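Local structure of Exo-beta-1,4-mannosidase (Rhizomucor miehei, 4LYP) at residues 310-315 with 368-373; 410-415 with 419-424; 317-322 with 372-377; 345-348 with 352-355. The protein hydrolyses terminal non-reducing beta-D-mannose residues of beta-mannosides as a secreted fungal family 5 glycoside hydrolase, and also shows transglycosylation activity. One frame throughout, in Å; residues are numbered along the deposited sequence. Where two conformers were deposited one is given.

Contact 1 (310-315 with 368-373)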
loop_
_atom_site.group_PDB
_atom_site.type_symbol
_atom_site.label_atom_id
_atom_site.label_comp_id
_atom_site.label_asym_id
_atom_site.label_seq_id
_atom_site.Cartn_x
_atom_site.Cartn_y
_atom_site.Cartn_z
ATOM N N HIS A 310 11.846 7.568 21.395
ATOM C CA HIS A 310 12.803 7.150 20.381
ATOM C C HIS A 310 12.093 6.874 19.042
ATOM O O HIS A 310 12.666 7.172 17.998
ATOM C CB HIS A 310 13.513 5.891 20.879
ATOM C CG HIS A 310 14.541 5.336 19.922
ATOM N ND1 HIS A 310 15.533 6.114 19.386
ATOM C CD2 HIS A 310 14.718 4.087 19.416
ATOM C CE1 HIS A 310 16.360 5.326 18.659
ATOM N NE2 HIS A 310 15.871 4.129 18.657
ATOM N N ALA A 311 10.860 6.308 19.054
ATOM C CA ALA A 311 10.148 6.123 17.793
ATOM C C ALA A 311 9.783 7.457 17.155
ATOM O O ALA A 311 9.895 7.618 15.918
ATOM C CB ALA A 311 8.874 5.307 18.046
ATOM N N ASN A 312 9.332 8.457 17.959
ATOM C CA ASN A 312 9.011 9.764 17.404
ATOM C C ASN A 312 10.255 10.404 16.795
ATOM O O ASN A 312 10.182 10.994 15.715
ATOM C CB ASN A 312 8.441 10.731 18.472
ATOM C CG ASN A 312 7.063 10.360 18.934
ATOM O OD1 ASN A 312 6.247 9.887 18.128
ATOM N ND2 ASN A 312 6.747 10.661 20.183
ATOM N N GLU A 313 11.410 10.275 17.459
ATOM C CA GLU A 313 12.618 10.895 16.889
ATOM C C GLU A 313 13.034 10.177 15.617
ATOM O O GLU A 313 13.466 10.828 14.639
ATOM C CB GLU A 313 13.704 10.752 17.922
ATOM C CG GLU A 313 13.405 11.648 19.140
ATOM C CD GLU A 313 14.256 11.360 20.323
ATOM O OE1 GLU A 313 15.202 10.585 20.251
ATOM O OE2 GLU A 313 14.004 12.024 21.351
ATOM N N TYR A 314 12.880 8.846 15.555
ATOM C CA TYR A 314 13.216 8.096 14.350
ATOM C C TYR A 314 12.333 8.567 13.194
ATOM O O TYR A 314 12.822 8.838 12.108
ATOM C CB TYR A 314 13.062 6.600 14.573
ATOM C CG TYR A 314 13.495 5.826 13.355
ATOM C CD1 TYR A 314 12.605 5.569 12.299
ATOM C CD2 TYR A 314 14.808 5.379 13.247
ATOM C CE1 TYR A 314 12.995 4.936 11.149
ATOM C CE2 TYR A 314 15.203 4.692 12.103
ATOM C CZ TYR A 314 14.254 4.506 11.037
ATOM O OH TYR A 314 14.676 3.886 9.899
ATOM N N MET A 315 11.032 8.658 13.415
ATOM C CA MET A 315 10.081 9.134 12.389
ATOM C C MET A 315 10.478 10.531 11.944
ATOM O O MET A 315 10.479 10.823 10.750
ATOM C CB MET A 315 8.665 9.085 12.937
ATOM C CG MET A 315 7.658 9.841 12.056
ATOM S SD MET A 315 7.430 9.082 10.377
ATOM C CE MET A 315 6.256 7.760 10.761
ATOM N N TYR A 368 1.147 9.090 15.283
ATOM C CA TYR A 368 0.488 9.583 14.082
ATOM C C TYR A 368 0.421 11.118 14.121
ATOM O O TYR A 368 0.712 11.771 13.110
ATOM C CB TYR A 368 -0.969 9.080 13.986
ATOM C CG TYR A 368 -1.199 7.729 13.313
ATOM C CD1 TYR A 368 -0.523 6.554 13.671
ATOM C CD2 TYR A 368 -2.186 7.643 12.330
ATOM C CE1 TYR A 368 -0.789 5.343 13.025
ATOM C CE2 TYR A 368 -2.469 6.439 11.680
ATOM C CZ TYR A 368 -1.775 5.320 12.037
ATOM O OH TYR A 368 -2.104 4.142 11.380
ATOM N N GLN A 369 -0.000 11.680 15.254
ATOM C CA GLN A 369 -0.205 13.106 15.295
ATOM C C GLN A 369 1.093 13.868 15.011
ATOM O O GLN A 369 1.094 14.849 14.266
ATOM C CB GLN A 369 -0.788 13.525 16.638
ATOM C CG GLN A 369 -1.002 15.044 16.714
ATOM C CD GLN A 369 -1.732 15.360 17.961
ATOM O OE1 GLN A 369 -1.129 15.308 19.039
ATOM N NE2 GLN A 369 -3.011 15.542 17.860
ATOM N N LYS A 370 2.208 13.421 15.565
ATOM C CA LYS A 370 3.469 14.080 15.342
ATOM C C LYS A 370 3.945 13.907 13.920
ATOM O O LYS A 370 4.501 14.841 13.299
ATOM C CB LYS A 370 4.507 13.605 16.348
ATOM C CG LYS A 370 4.185 14.143 17.725
ATOM C CD LYS A 370 5.135 13.653 18.793
ATOM C CE LYS A 370 4.939 14.362 20.127
ATOM N NZ LYS A 370 5.890 13.828 21.202
ATOM N N ALA A 371 3.809 12.709 13.341
ATOM C CA ALA A 371 4.223 12.482 11.951
ATOM C C ALA A 371 3.377 13.416 11.082
ATOM O O ALA A 371 3.937 14.077 10.154
ATOM C CB ALA A 371 4.002 11.011 11.563
ATOM N N PHE A 372 2.063 13.430 11.279
ATOM C CA PHE A 372 1.182 14.268 10.485
ATOM C C PHE A 372 1.555 15.723 10.593
ATOM O O PHE A 372 1.571 16.431 9.593
ATOM C CB PHE A 372 -0.252 14.078 11.002
ATOM C CG PHE A 372 -0.905 12.744 10.553
ATOM C CD1 PHE A 372 -0.515 12.039 9.404
ATOM C CD2 PHE A 372 -1.976 12.245 11.321
ATOM C CE1 PHE A 372 -1.178 10.901 9.041
ATOM C CE2 PHE A 372 -2.649 11.107 10.908
ATOM C CZ PHE A 372 -2.238 10.407 9.789
ATOM N N ASN A 373 1.812 16.246 11.810
ATOM C CA ASN A 373 2.133 17.633 11.913
ATOM C C ASN A 373 3.447 17.982 11.186
ATOM O O ASN A 373 3.559 19.049 10.558
ATOM C CB ASN A 373 2.257 18.043 13.364
ATOM C CG ASN A 373 0.900 18.130 14.061
ATOM O OD1 ASN A 373 -0.151 18.242 13.374
ATOM N ND2 ASN A 373 0.922 18.116 15.353
HETATM O O HOH W 1 8.504 12.217 21.996
#
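Met315 and Ala371 supply the apolar half of this helix-to-helix contact, and Asn312 and Lys370 the polar half. On the apolar side a single methyl group meets a curled thioether chain. Ala371 CB lies 3.9 Å from Met315 CG, while Met315 SD and CE approach the same CB at 4.1 and 4.0 Å. The wrapping follows from the bends in the methionine: with chi2 at 65° and chi3 at 82° the chain folds round instead of running straight, and three successive atoms share one small partner. The two backbones come close here, with the CA atoms of Met315 and Ala371 6.8 Å apart.

On the polar side the side chains of Asn312 and Lys370 cross at about a right angle. The lysine is extended beyond CG, and its CD passes the amide group, 3.7 Å from Asn312 ND2. Asn312 ND2 and Lys370 NZ are both donors, so their separation of 3.4 Å is proximity without a bond. What reconciles them is shared acceptors. Glu366, one turn before Lys370 on the same helix, uses OE2 to form a salt bridge with Lys370 NZ and to accept from Asn312 ND2. A water also accepts from Asn312 ND2 at 3.0 Å, and more weakly from the lysine.

Tyr367 adds to the packing, touching both Asn312 and Met315. Here helices 308-329 and 362-380, neighbours in the TIM barrel, pack with apolar groups inside and polar ones toward the surface of the helical shell.

Contact 2 (410-415 with 419-424)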
loop_
_atom_site.group_PDB
_atom_site.type_symbol
_atom_site.label_atom_id
_atom_site.label_comp_id
_atom_site.label_asym_id
_atom_site.label_seq_id
_atom_site.Cartn_x
_atom_site.Cartn_y
_atom_site.Cartn_z
ATOM N N LEU A 410 -9.577 -7.065 7.499
ATOM C CA LEU A 410 -9.326 -5.790 8.220
ATOM C C LEU A 410 -8.004 -5.282 7.631
ATOM O O LEU A 410 -7.597 -5.720 6.552
ATOM C CB LEU A 410 -9.384 -5.932 9.756
ATOM C CG LEU A 410 -8.876 -7.209 10.361
ATOM C CD1 LEU A 410 -7.377 -7.462 10.111
ATOM C CD2 LEU A 410 -9.200 -7.192 11.841
ATOM N N GLY A 411 -7.323 -4.342 8.307
ATOM C CA GLY A 411 -6.159 -3.704 7.686
ATOM C C GLY A 411 -4.860 -4.534 7.755
ATOM O O GLY A 411 -3.872 -4.096 7.148
ATOM N N ASP A 412 -4.855 -5.630 8.499
ATOM C CA ASP A 412 -3.683 -6.469 8.669
ATOM C C ASP A 412 -3.756 -7.662 7.747
ATOM O O ASP A 412 -4.707 -8.463 7.868
ATOM C CB ASP A 412 -3.572 -6.921 10.129
ATOM C CG ASP A 412 -3.620 -5.694 11.029
ATOM O OD1 ASP A 412 -2.644 -4.937 11.069
ATOM O OD2 ASP A 412 -4.683 -5.473 11.683
ATOM N N PRO A 413 -2.817 -7.868 6.829
ATOM C CA PRO A 413 -2.893 -9.060 5.955
ATOM C C PRO A 413 -2.650 -10.341 6.744
ATOM O O PRO A 413 -2.183 -10.320 7.878
ATOM C CB PRO A 413 -1.779 -8.778 4.893
ATOM C CG PRO A 413 -1.457 -7.308 4.994
ATOM C CD PRO A 413 -1.692 -6.977 6.460
ATOM N N PRO A 414 -2.959 -11.473 6.099
ATOM C CA PRO A 414 -3.070 -12.745 6.861
ATOM C C PRO A 414 -1.707 -13.400 7.151
ATOM O O PRO A 414 -1.694 -14.515 7.659
ATOM C CB PRO A 414 -3.921 -13.606 5.992
ATOM C CG PRO A 414 -3.739 -13.074 4.585
ATOM C CD PRO A 414 -3.626 -11.564 4.763
ATOM N N HIS A 415 -0.608 -12.726 6.859
ATOM C CA HIS A 415 0.703 -13.162 7.317
ATOM C C HIS A 415 1.054 -12.522 8.688
ATOM O O HIS A 415 2.139 -12.832 9.221
ATOM C CB HIS A 415 1.800 -12.877 6.312
ATOM C CG HIS A 415 2.115 -11.417 6.208
ATOM N ND1 HIS A 415 1.119 -10.455 6.184
ATOM C CD2 HIS A 415 3.334 -10.772 6.165
ATOM C CE1 HIS A 415 1.712 -9.264 6.123
ATOM N NE2 HIS A 415 3.039 -9.431 6.102
ATOM N N GLY A 419 -5.391 -7.383 13.669
ATOM C CA GLY A 419 -5.506 -6.274 14.588
ATOM C C GLY A 419 -4.218 -5.644 15.017
ATOM O O GLY A 419 -4.235 -4.731 15.858
ATOM N N TRP A 420 -3.069 -6.028 14.447
ATOM C CA TRP A 420 -1.808 -5.396 14.818
ATOM C C TRP A 420 -1.825 -3.871 14.590
ATOM O O TRP A 420 -1.572 -3.104 15.538
ATOM C CB TRP A 420 -0.665 -6.060 14.057
ATOM C CG TRP A 420 0.727 -5.686 14.436
ATOM C CD1 TRP A 420 1.152 -4.979 15.575
ATOM C CD2 TRP A 420 1.914 -6.001 13.707
ATOM N NE1 TRP A 420 2.525 -4.874 15.573
ATOM C CE2 TRP A 420 3.012 -5.486 14.445
ATOM C CE3 TRP A 420 2.176 -6.655 12.494
ATOM C CZ2 TRP A 420 4.350 -5.638 14.024
ATOM C CZ3 TRP A 420 3.507 -6.782 12.074
ATOM C CH2 TRP A 420 4.554 -6.292 12.807
ATOM N N TYR A 421 -2.113 -3.468 13.361
ATOM C CA TYR A 421 -1.941 -2.069 12.968
ATOM C C TYR A 421 -3.275 -1.444 12.527
ATOM O O TYR A 421 -3.325 -0.211 12.346
ATOM C CB TYR A 421 -0.937 -1.993 11.795
ATOM C CG TYR A 421 0.506 -2.270 12.197
ATOM C CD1 TYR A 421 1.022 -1.674 13.328
ATOM C CD2 TYR A 421 1.320 -3.056 11.416
ATOM C CE1 TYR A 421 2.392 -1.821 13.650
ATOM C CE2 TYR A 421 2.663 -3.186 11.697
ATOM C CZ TYR A 421 3.187 -2.539 12.803
ATOM O OH TYR A 421 4.555 -2.571 13.130
ATOM N N SER A 422 -4.357 -2.223 12.370
ATOM C CA SER A 422 -5.642 -1.658 11.856
ATOM C C SER A 422 -6.048 -0.471 12.638
ATOM O O SER A 422 -6.038 -0.426 13.870
ATOM C CB SER A 422 -6.712 -2.713 11.998
ATOM O OG SER A 422 -6.629 -3.735 11.007
ATOM N N VAL A 423 -6.584 0.502 11.883
ATOM C CA VAL A 423 -7.357 1.618 12.461
ATOM C C VAL A 423 -8.809 1.273 12.264
ATOM O O VAL A 423 -9.313 1.204 11.144
ATOM C CB VAL A 423 -7.044 2.933 11.709
ATOM C CG1 VAL A 423 -7.935 4.073 12.242
ATOM C CG2 VAL A 423 -5.578 3.362 11.874
ATOM N N TYR A 424 -9.543 1.068 13.393
ATOM C CA TYR A 424 -10.960 0.737 13.301
ATOM C C TYR A 424 -11.795 1.998 13.173
ATOM O O TYR A 424 -11.376 3.104 13.557
ATOM C CB TYR A 424 -11.394 -0.081 14.516
ATOM C CG TYR A 424 -10.620 -1.362 14.643
ATOM C CD1 TYR A 424 -10.650 -2.332 13.636
ATOM C CD2 TYR A 424 -9.868 -1.621 15.769
ATOM C CE1 TYR A 424 -9.980 -3.538 13.750
ATOM C CE2 TYR A 424 -9.171 -2.810 15.918
ATOM C CZ TYR A 424 -9.264 -3.804 14.903
ATOM O OH TYR A 424 -8.639 -5.035 15.047
#
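Asp412 reaches across to the backbone of 419-422, and its carboxylate is the dense centre of this contact. Asp412 OD1 accepts from Tyr421 N at 2.8 Å in a fairly straight bond of 157°, approached on the syn side and moderately out of the carboxylate plane. The other oxygen is busier. Ser422 OG donates to Asp412 OD2 at 2.7 Å from well above that plane, and two weak bonds reach the same oxygen, from Gly419 N at 2.8 Å and from Ser422 N at 3.3 Å. So many donors round a buried acid would be expected to stabilise its charged form. The serine hydroxyl passes the link on: while donating to the aspartate, Ser422 OG accepts from Gly411 N at 2.9 Å, which ties the backbone at Gly411 to the serine.

All this belongs to the loop that follows strand 386-394 of the TIM barrel and returns through 423-424 beside it. Between the two segments the loop carries Glu416, which lines a guanidine-occupied pocket with Trp293 and Asn296. Tyr421 meets both of these partners, its ring against Trp293 and its OH bonded to Asn296, while Trp420 NE1 bonds to Glu295.

Packing is looser on the aliphatic flank. Leu410 CD2 comes to the edge of the Tyr424 ring, 4.2 Å from CE1, and the two side chains cross obliquely; Leu410 CB rests 3.7 Å from Ser422 OG. Beyond Asp412, Pro414 and His415 make no contact with 419-424 and are partly exposed, the histidine ring stacking on Trp155.

Contact 3 (317-322 with 372-377)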
loop_
_atom_site.group_PDB
_atom_site.type_symbol
_atom_site.label_atom_id
_atom_site.label_comp_id
_atom_site.label_asym_id
_atom_site.label_seq_id
_atom_site.Cartn_x
_atom_site.Cartn_y
_atom_site.Cartn_z
ATOM N N ASP A 317 13.415 12.003 11.921
ATOM C CA ASP A 317 14.629 12.002 11.105
ATOM C C ASP A 317 14.389 11.272 9.779
ATOM O O ASP A 317 15.032 11.631 8.797
ATOM C CB ASP A 317 15.802 11.345 11.895
ATOM C CG ASP A 317 16.227 12.148 13.139
ATOM O OD1 ASP A 317 15.745 13.255 13.315
ATOM O OD2 ASP A 317 16.982 11.558 13.907
ATOM N N PHE A 318 13.519 10.271 9.744
ATOM C CA PHE A 318 13.188 9.516 8.536
ATOM C C PHE A 318 12.497 10.449 7.532
ATOM O O PHE A 318 12.841 10.506 6.370
ATOM C CB PHE A 318 12.277 8.378 8.956
ATOM C CG PHE A 318 11.970 7.410 7.841
ATOM C CD1 PHE A 318 12.822 6.357 7.570
ATOM C CD2 PHE A 318 10.801 7.527 7.114
ATOM C CE1 PHE A 318 12.533 5.410 6.577
ATOM C CE2 PHE A 318 10.522 6.593 6.130
ATOM C CZ PHE A 318 11.373 5.553 5.847
ATOM N N LEU A 319 11.527 11.251 7.998
ATOM C CA LEU A 319 10.849 12.171 7.092
ATOM C C LEU A 319 11.824 13.204 6.544
ATOM O O LEU A 319 11.798 13.510 5.339
ATOM C CB LEU A 319 9.674 12.875 7.831
ATOM C CG LEU A 319 8.500 11.964 8.088
ATOM C CD1 LEU A 319 7.494 12.718 9.005
ATOM C CD2 LEU A 319 7.771 11.598 6.824
ATOM N N GLU A 320 12.691 13.770 7.422
ATOM C CA GLU A 320 13.654 14.783 7.001
ATOM C C GLU A 320 14.583 14.226 5.920
ATOM O O GLU A 320 14.849 14.830 4.876
ATOM C CB GLU A 320 14.490 15.156 8.248
ATOM C CG GLU A 320 16.001 15.041 8.149
ATOM C CD GLU A 320 16.727 14.492 9.432
ATOM O OE1 GLU A 320 16.707 15.218 10.556
ATOM O OE2 GLU A 320 17.367 13.346 9.245
ATOM N N SER A 321 15.185 13.066 6.218
ATOM C CA SER A 321 16.220 12.503 5.335
ATOM C C SER A 321 15.606 12.070 4.014
ATOM O O SER A 321 16.148 12.323 2.926
ATOM C CB SER A 321 17.005 11.421 6.021
ATOM O OG SER A 321 16.136 10.351 6.418
ATOM N N ARG A 322 14.422 11.417 4.043
ATOM C CA ARG A 322 13.818 10.918 2.812
ATOM C C ARG A 322 13.319 12.102 1.945
ATOM O O ARG A 322 13.399 12.054 0.707
ATOM C CB ARG A 322 12.697 9.894 3.083
ATOM C CG ARG A 322 13.250 8.472 3.262
ATOM C CD ARG A 322 14.336 8.346 4.322
ATOM N NE ARG A 322 14.732 6.967 4.522
ATOM C CZ ARG A 322 15.702 6.584 5.346
ATOM N NH1 ARG A 322 16.335 7.523 6.032
ATOM N NH2 ARG A 322 16.000 5.290 5.467
ATOM N N PHE A 372 2.063 13.430 11.279
ATOM C CA PHE A 372 1.182 14.268 10.485
ATOM C C PHE A 372 1.555 15.723 10.593
ATOM O O PHE A 372 1.571 16.431 9.593
ATOM C CB PHE A 372 -0.252 14.078 11.002
ATOM C CG PHE A 372 -0.905 12.744 10.553
ATOM C CD1 PHE A 372 -0.515 12.039 9.404
ATOM C CD2 PHE A 372 -1.976 12.245 11.321
ATOM C CE1 PHE A 372 -1.178 10.901 9.041
ATOM C CE2 PHE A 372 -2.649 11.107 10.908
ATOM C CZ PHE A 372 -2.238 10.407 9.789
ATOM N N ASN A 373 1.812 16.246 11.810
ATOM C CA ASN A 373 2.133 17.633 11.913
ATOM C C ASN A 373 3.447 17.982 11.186
ATOM O O ASN A 373 3.559 19.049 10.558
ATOM C CB ASN A 373 2.257 18.043 13.364
ATOM C CG ASN A 373 0.900 18.130 14.061
ATOM O OD1 ASN A 373 -0.151 18.242 13.374
ATOM N ND2 ASN A 373 0.922 18.116 15.353
ATOM N N GLN A 374 4.405 17.065 11.181
ATOM C CA GLN A 374 5.633 17.283 10.442
ATOM C C GLN A 374 5.343 17.284 8.942
ATOM O O GLN A 374 5.926 18.092 8.185
ATOM C CB GLN A 374 6.684 16.236 10.844
ATOM C CG GLN A 374 8.017 16.546 10.202
ATOM C CD GLN A 374 9.075 15.549 10.641
ATOM O OE1 GLN A 374 8.794 14.631 11.427
ATOM N NE2 GLN A 374 10.308 15.677 10.144
ATOM N N ILE A 375 4.532 16.323 8.471
ATOM C CA ILE A 375 4.201 16.277 7.075
ATOM C C ILE A 375 3.490 17.562 6.622
ATOM O O ILE A 375 3.779 18.104 5.547
ATOM C CB ILE A 375 3.374 15.040 6.722
ATOM C CG1 ILE A 375 4.225 13.776 6.881
ATOM C CG2 ILE A 375 2.848 15.139 5.276
ATOM C CD1 ILE A 375 3.401 12.502 6.930
ATOM N N VAL A 376 2.582 18.082 7.444
ATOM C CA VAL A 376 1.894 19.316 7.065
ATOM C C VAL A 376 2.949 20.432 6.906
ATOM O O VAL A 376 2.834 21.226 5.948
ATOM C CB VAL A 376 0.809 19.691 8.171
ATOM C CG1 VAL A 376 0.307 21.101 7.960
ATOM C CG2 VAL A 376 -0.343 18.673 8.034
ATOM N N SER A 377 3.900 20.530 7.820
ATOM C CA SER A 377 4.899 21.577 7.750
ATOM C C SER A 377 5.781 21.379 6.515
ATOM O O SER A 377 6.048 22.323 5.706
ATOM C CB SER A 377 5.726 21.554 9.059
ATOM O OG SER A 377 6.663 22.593 8.974
#
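Leu319 faces Gln374 and Ile375 across two neighbouring helices, and one branch, CD1, makes both of its closest contacts. Leu319 CD1 touches the glutamine amide, 3.3 Å from Gln374 OE1, and also lies 4.0 Å from Ile375 CG1. Nearer the backbone, Leu319 CB sits 3.7 Å from Gln374 NE2. The leucine and the glutamine thus slide past each other in opposite directions, with CD1 and CB of Leu319 both over one face of the amide, whereas Leu319 and Ile375 cross at about a right angle. No hydrogen bond joins the segments; the amide acts here as a flat packing surface.

Its position is set from the second shell. Gln374 is extended, with CG anti to the backbone N (chi1 -173°), and this carries the amide across the groove, where NE2 donates to the carbonyl oxygen of His316, just before the first segment. Beneath the pair, Leu319 and Ile375 both rest on Met335 of strand 333-338, and Ile375 also touches Tyr436 of helix 429-448.

Further round helix 308-329, beyond the contact itself, polar groups are linked. Ser321 OG donates to Asp317 O at 2.9 Å, reaching that carbonyl from the face opposite to Ser321 N. The same hydroxyl oxygen accepts from Arg322 NH1, also at 2.9 Å, in the guanidinium plane. Arg322 CD lies over the face of the Phe318 ring, and its NE bonds to Ser269 O.

The segment axes approach to 10.7 Å and cross at -24°. Such near-parallel helices, side by side over the intervening strand 333-338, are as expected for a TIM barrel's successive beta-alpha units.

Contact 4 (345-348 with 352-355)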
loop_
_atom_site.group_PDB
_atom_site.type_symbol
_atom_site.label_atom_id
_atom_site.label_comp_id
_atom_site.label_asym_id
_atom_site.label_seq_id
_atom_site.Cartn_x
_atom_site.Cartn_y
_atom_site.Cartn_z
ATOM N N TRP A 345 2.018 -2.133 26.094
ATOM C CA TRP A 345 2.720 -1.808 27.312
ATOM C C TRP A 345 1.831 -1.690 28.527
ATOM O O TRP A 345 2.337 -1.722 29.654
ATOM C CB TRP A 345 3.565 -0.521 27.093
ATOM C CG TRP A 345 2.678 0.659 26.697
ATOM C CD1 TRP A 345 2.364 1.068 25.421
ATOM C CD2 TRP A 345 1.964 1.540 27.587
ATOM N NE1 TRP A 345 1.517 2.134 25.439
ATOM C CE2 TRP A 345 1.229 2.455 26.752
ATOM C CE3 TRP A 345 1.870 1.675 29.010
ATOM C CZ2 TRP A 345 0.393 3.488 27.247
ATOM C CZ3 TRP A 345 1.059 2.723 29.509
ATOM C CH2 TRP A 345 0.328 3.602 28.651
ATOM N N ARG A 346 0.529 -1.504 28.363
ATOM C CA ARG A 346 -0.356 -1.458 29.507
ATOM C C ARG A 346 -0.528 -2.831 30.191
ATOM O O ARG A 346 -0.941 -2.898 31.350
ATOM C CB ARG A 346 -1.716 -0.925 29.072
ATOM C CG ARG A 346 -1.732 0.498 28.608
ATOM C CD ARG A 346 -3.045 0.945 28.056
ATOM N NE ARG A 346 -3.062 2.346 27.647
ATOM C CZ ARG A 346 -3.129 3.373 28.468
ATOM N NH1 ARG A 346 -3.104 4.573 27.963
ATOM N NH2 ARG A 346 -3.267 3.166 29.805
ATOM N N ASN A 347 -0.225 -3.916 29.447
ATOM C CA ASN A 347 -0.402 -5.265 29.952
ATOM C C ASN A 347 0.621 -6.094 29.184
ATOM O O ASN A 347 0.286 -6.903 28.359
ATOM C CB ASN A 347 -1.839 -5.733 29.767
ATOM C CG ASN A 347 -2.127 -7.075 30.384
ATOM O OD1 ASN A 347 -1.299 -7.672 31.076
ATOM N ND2 ASN A 347 -3.297 -7.582 30.067
ATOM N N PRO A 348 1.922 -5.899 29.443
ATOM C CA PRO A 348 2.953 -6.422 28.554
ATOM C C PRO A 348 3.093 -7.947 28.578
ATOM O O PRO A 348 3.613 -8.441 27.564
ATOM C CB PRO A 348 4.242 -5.738 29.016
ATOM C CG PRO A 348 3.969 -5.340 30.460
ATOM C CD PRO A 348 2.489 -5.045 30.507
ATOM N N THR A 352 -2.096 -11.499 23.853
ATOM C CA THR A 352 -3.359 -11.288 23.203
ATOM C C THR A 352 -3.865 -9.836 23.407
ATOM O O THR A 352 -4.542 -9.306 22.519
ATOM C CB THR A 352 -4.458 -12.257 23.646
ATOM O OG1 THR A 352 -4.822 -12.034 24.979
ATOM C CG2 THR A 352 -3.975 -13.689 23.451
ATOM N N TYR A 353 -3.574 -9.201 24.541
ATOM C CA TYR A 353 -4.044 -7.875 24.842
ATOM C C TYR A 353 -3.604 -6.886 23.796
ATOM O O TYR A 353 -4.352 -5.945 23.457
ATOM C CB TYR A 353 -3.557 -7.505 26.247
ATOM C CG TYR A 353 -3.815 -6.086 26.671
ATOM C CD1 TYR A 353 -2.896 -5.081 26.351
ATOM C CD2 TYR A 353 -4.979 -5.738 27.379
ATOM C CE1 TYR A 353 -3.080 -3.801 26.736
ATOM C CE2 TYR A 353 -5.191 -4.402 27.739
ATOM C CZ TYR A 353 -4.252 -3.459 27.413
ATOM O OH TYR A 353 -4.450 -2.146 27.743
ATOM N N LYS A 354 -2.431 -7.059 23.188
ATOM C CA LYS A 354 -1.880 -6.173 22.187
ATOM C C LYS A 354 -2.790 -6.019 21.017
ATOM O O LYS A 354 -2.795 -4.982 20.344
ATOM C CB LYS A 354 -0.506 -6.753 21.723
ATOM C CG LYS A 354 0.138 -6.021 20.555
ATOM C CD LYS A 354 1.533 -6.578 20.332
ATOM C CE LYS A 354 2.224 -5.939 19.123
ATOM N NZ LYS A 354 3.562 -6.573 18.978
ATOM N N TYR A 355 -3.597 -7.055 20.689
ATOM C CA TYR A 355 -4.388 -7.086 19.467
ATOM C C TYR A 355 -5.891 -6.879 19.716
ATOM O O TYR A 355 -6.627 -6.907 18.773
ATOM C CB TYR A 355 -4.147 -8.424 18.710
ATOM C CG TYR A 355 -2.676 -8.622 18.440
ATOM C CD1 TYR A 355 -2.019 -7.838 17.480
ATOM C CD2 TYR A 355 -1.940 -9.531 19.116
ATOM C CE1 TYR A 355 -0.648 -7.982 17.268
ATOM C CE2 TYR A 355 -0.570 -9.696 18.919
ATOM C CZ TYR A 355 0.097 -8.896 18.005
ATOM O OH TYR A 355 1.433 -8.989 17.728
#
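Asn347 lays its CB over the ring of Tyr353, and this CH-pi contact is the heart of a small surface loop. The carbon stands 3.6 Å from the ring centroid and only 12° off the normal, so it sits almost centrally above one face. The tyrosine conformation makes this possible: its CG lies opposite the backbone N (chi1 173°), which throws the ring out from 352-355 and brings it under the asparagine CB. In Asn347 CG likewise lies opposite the backbone N, and this sends the amide beyond the ring centre toward the tyrosine stem, where Asn347 ND2 is 3.7 Å from Tyr353 CG. The amide is not stacked flat, because its plane stands 64° from that of the ring.

Arg346 packs against the phenol end. Arg346 CB and CD lie against the same side of Tyr353 OH, at 3.3 and 3.4 Å, while the extended chain runs on past it. The guanidinium lies against its own neighbour, with Trp345 CH2 centred 3.5 Å from its plane. Arg346 NE forms a salt bridge with Asp343, and NH1 a weak bond with Ser362 at the start of the next helix; together they are consistent with a fixed course for the arginine.

On the other arm, Asp350 OD1 takes hydrogen bonds from both Tyr353 N and Thr352 OG1, which fixes the turn from which the ring projects. Lys354 points elsewhere and pairs with Glu295. The whole is a compact loop whose two arms meet through one aromatic ring, part of the TIM barrel's long excursion from the C-terminal end of strand 333-338 to helix 362-380.

How the contacts relate
Contacts 1 and 3 are successive stations on one interface: both join helix 308-329 to helix 362-380, share Phe372 and Asn373, and have centres 8 Å apart. Contact 4 is nested between their segments along the chain, in the loop that leads into helix 362-380, with its centre 29 Å from that of contact 3. Contact 2 comes last in sequence. Its centre is about 16 Å from that of contact 4, and Trp420 packs on Lys354 and Tyr355; it is about 20 Å from that of contact 1, and Tyr368 meets Val423. Contacts 1 and 3 thus belong to the helical shell, contacts 2 and 4 to adjoining loops, contact 2 bordering the guanidine-occupied pocket that includes Glu416.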